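Side-chain contact in glucokinase (Enterococcus faecalis, PDB 2QM1), which probably phosphorylates glucose at the expense of ATP, as a zinc- and magnesium-binding kinase of the ROK family: residues I9-G14 with E52-R57. Sequence-based numbering, arbitrary orientation.
Sequences IGIDLG and ESIRHR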
loop_
_atom_site.group_PDB
_atom_site.type_symbol
_atom_site.label_atom_id
_atom_site.label_comp_id
_atom_site.label_asym_id
_atom_site.label_seq_id
_atom_site.Cartn_x
_atom_site.Cartn_y
_atom_site.Cartn_z
ATOM N N ILE B 9 15.327 -10.148 23.260
ATOM C CA ILE B 9 16.539 -10.021 22.464
ATOM C C ILE B 9 16.149 -9.596 21.041
ATOM O O ILE B 9 15.246 -10.179 20.427
ATOM C CB ILE B 9 17.341 -11.362 22.439
ATOM C CG1 ILE B 9 17.878 -11.704 23.834
ATOM C CG2 ILE B 9 18.524 -11.273 21.377
ATOM C CD1 ILE B 9 18.319 -13.176 24.044
ATOM N N GLY B 10 16.832 -8.586 20.516
ATOM C CA GLY B 10 16.685 -8.254 19.078
ATOM C C GLY B 10 17.968 -8.524 18.303
ATOM O O GLY B 10 19.050 -8.306 18.811
ATOM N N ILE B 11 17.832 -9.025 17.082
ATOM C CA ILE B 11 18.973 -9.305 16.212
ATOM C C ILE B 11 18.759 -8.513 14.940
ATOM O O ILE B 11 17.682 -8.576 14.324
ATOM C CB ILE B 11 19.114 -10.799 15.873
ATOM C CG1 ILE B 11 19.286 -11.610 17.174
ATOM C CG2 ILE B 11 20.290 -11.014 14.843
ATOM C CD1 ILE B 11 18.725 -13.114 17.159
ATOM N N ASP B 12 19.801 -7.781 14.564
ATOM C CA ASP B 12 19.828 -7.041 13.327
ATOM C C ASP B 12 20.925 -7.636 12.405
ATOM O O ASP B 12 22.104 -7.275 12.468
ATOM C CB ASP B 12 19.984 -5.548 13.658
ATOM C CG ASP B 12 20.076 -4.681 12.437
ATOM O OD1 ASP B 12 20.031 -5.238 11.328
ATOM O OD2 ASP B 12 20.223 -3.434 12.596
ATOM N N LEU B 13 20.495 -8.561 11.550
ATOM C CA LEU B 13 21.385 -9.321 10.661
ATOM C C LEU B 13 21.619 -8.532 9.375
ATOM O O LEU B 13 20.703 -8.410 8.556
ATOM C CB LEU B 13 20.756 -10.699 10.314
ATOM C CG LEU B 13 21.413 -11.501 9.167
ATOM C CD1 LEU B 13 22.908 -11.773 9.411
ATOM C CD2 LEU B 13 20.681 -12.839 8.738
ATOM N N GLY B 14 22.832 -7.992 9.195
ATOM C CA GLY B 14 23.163 -7.231 7.978
ATOM C C GLY B 14 24.239 -7.900 7.139
ATOM O O GLY B 14 24.898 -8.819 7.600
ATOM N N GLU B 52 25.705 -19.176 18.640
ATOM C CA GLU B 52 26.908 -19.057 19.455
ATOM C C GLU B 52 27.072 -17.733 20.179
ATOM O O GLU B 52 27.472 -17.740 21.326
ATOM C CB GLU B 52 28.169 -19.349 18.647
ATOM C CG GLU B 52 29.460 -19.282 19.433
ATOM C CD GLU B 52 29.440 -20.078 20.754
ATOM O OE1 GLU B 52 30.087 -19.613 21.711
ATOM O OE2 GLU B 52 28.797 -21.151 20.840
ATOM N N SER B 53 26.820 -16.613 19.494
ATOM C CA SER B 53 27.006 -15.305 20.112
ATOM C C SER B 53 26.007 -15.107 21.284
ATOM O O SER B 53 26.353 -14.553 22.318
ATOM C CB SER B 53 26.855 -14.208 19.058
ATOM O OG SER B 53 26.942 -12.910 19.631
ATOM N N ILE B 54 24.769 -15.575 21.121
ATOM C CA ILE B 54 23.789 -15.495 22.193
ATOM C C ILE B 54 24.080 -16.482 23.331
ATOM O O ILE B 54 24.005 -16.131 24.500
ATOM C CB ILE B 54 22.361 -15.658 21.644
ATOM C CG1 ILE B 54 21.935 -14.390 20.898
ATOM C CG2 ILE B 54 21.360 -16.032 22.784
ATOM C CD1 ILE B 54 20.763 -14.617 20.033
ATOM N N ARG B 55 24.436 -17.704 22.999
ATOM C CA ARG B 55 24.794 -18.634 24.043
ATOM C C ARG B 55 25.947 -18.043 24.890
ATOM O O ARG B 55 25.910 -18.084 26.127
ATOM C CB ARG B 55 25.229 -19.964 23.446
ATOM C CG ARG B 55 24.088 -20.813 22.933
ATOM C CD ARG B 55 24.652 -22.092 22.351
ATOM N NE ARG B 55 23.618 -23.022 21.877
ATOM C CZ ARG B 55 23.840 -24.009 21.007
ATOM N NH1 ARG B 55 25.053 -24.192 20.512
ATOM N NH2 ARG B 55 22.840 -24.801 20.624
ATOM N N HIS B 56 26.963 -17.491 24.211
ATOM C CA HIS B 56 28.171 -16.991 24.900
ATOM C C HIS B 56 27.901 -15.778 25.794
ATOM O O HIS B 56 28.571 -15.623 26.811
ATOM C CB HIS B 56 29.277 -16.665 23.885
ATOM C CG HIS B 56 30.590 -16.300 24.501
ATOM N ND1 HIS B 56 31.479 -17.242 24.977
ATOM C CD2 HIS B 56 31.167 -15.091 24.719
ATOM C CE1 HIS B 56 32.554 -16.627 25.446
ATOM N NE2 HIS B 56 32.385 -15.323 25.304
ATOM N N ARG B 57 26.921 -14.949 25.423
ATOM C CA ARG B 57 26.595 -13.697 26.143
ATOM C C ARG B 57 25.864 -14.085 27.415
ATOM O O ARG B 57 26.167 -13.626 28.550
ATOM C CB ARG B 57 25.720 -12.799 25.255
ATOM C CG ARG B 57 25.469 -11.386 25.797
ATOM C CD ARG B 57 26.734 -10.569 25.598
ATOM N NE ARG B 57 26.552 -9.226 26.119
ATOM C CZ ARG B 57 27.306 -8.182 25.793
ATOM N NH1 ARG B 57 28.375 -8.348 24.995
ATOM N NH2 ARG B 57 27.037 -6.998 26.351
#
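No ring or other planar side chain takes part where Ile54 of helix 46-60 meets Ile9 and Ile11 of strand 7-13; the broad surface here is a face of the beta-sheet, covered by the helix, and strand 7-13 is bordered at its two edges by strands 17-24 and 68-75. The 3-2-1-4-5 strand order, with 29-36, 17-24 and 7-13 successively antiparallel and 68-75 and 112-116 parallel to 7-13, is the ribonuclease H-like sheet of the actin-like ATPase fold.

Two residues apart on the strand, Ile9 and Ile11 turn their side chains toward the helix, which answers with Ile54. The backbones stay well separated, Ile9 CA lying 9.1 Å from Ile54 CA, and the isoleucine side chains span that distance. With CG1 anti to the carbonyl carbon and the arm extended (chi2 163°), Ile54 carries CD1 toward the strand. Leu108 of helix 100-108 also touches Ile54 in this buried layer, while Trp33 NE1 donates to Ser53 OG and Arg57 NH2 to Gln31 OE1, tying the helix to strand 29-36.

Ile54 CD1 rests 4.2 Å from Ile9 CG2; Ile11 and Ile54 meet at an oblique angle, their CD1 methyls 3.8 Å apart.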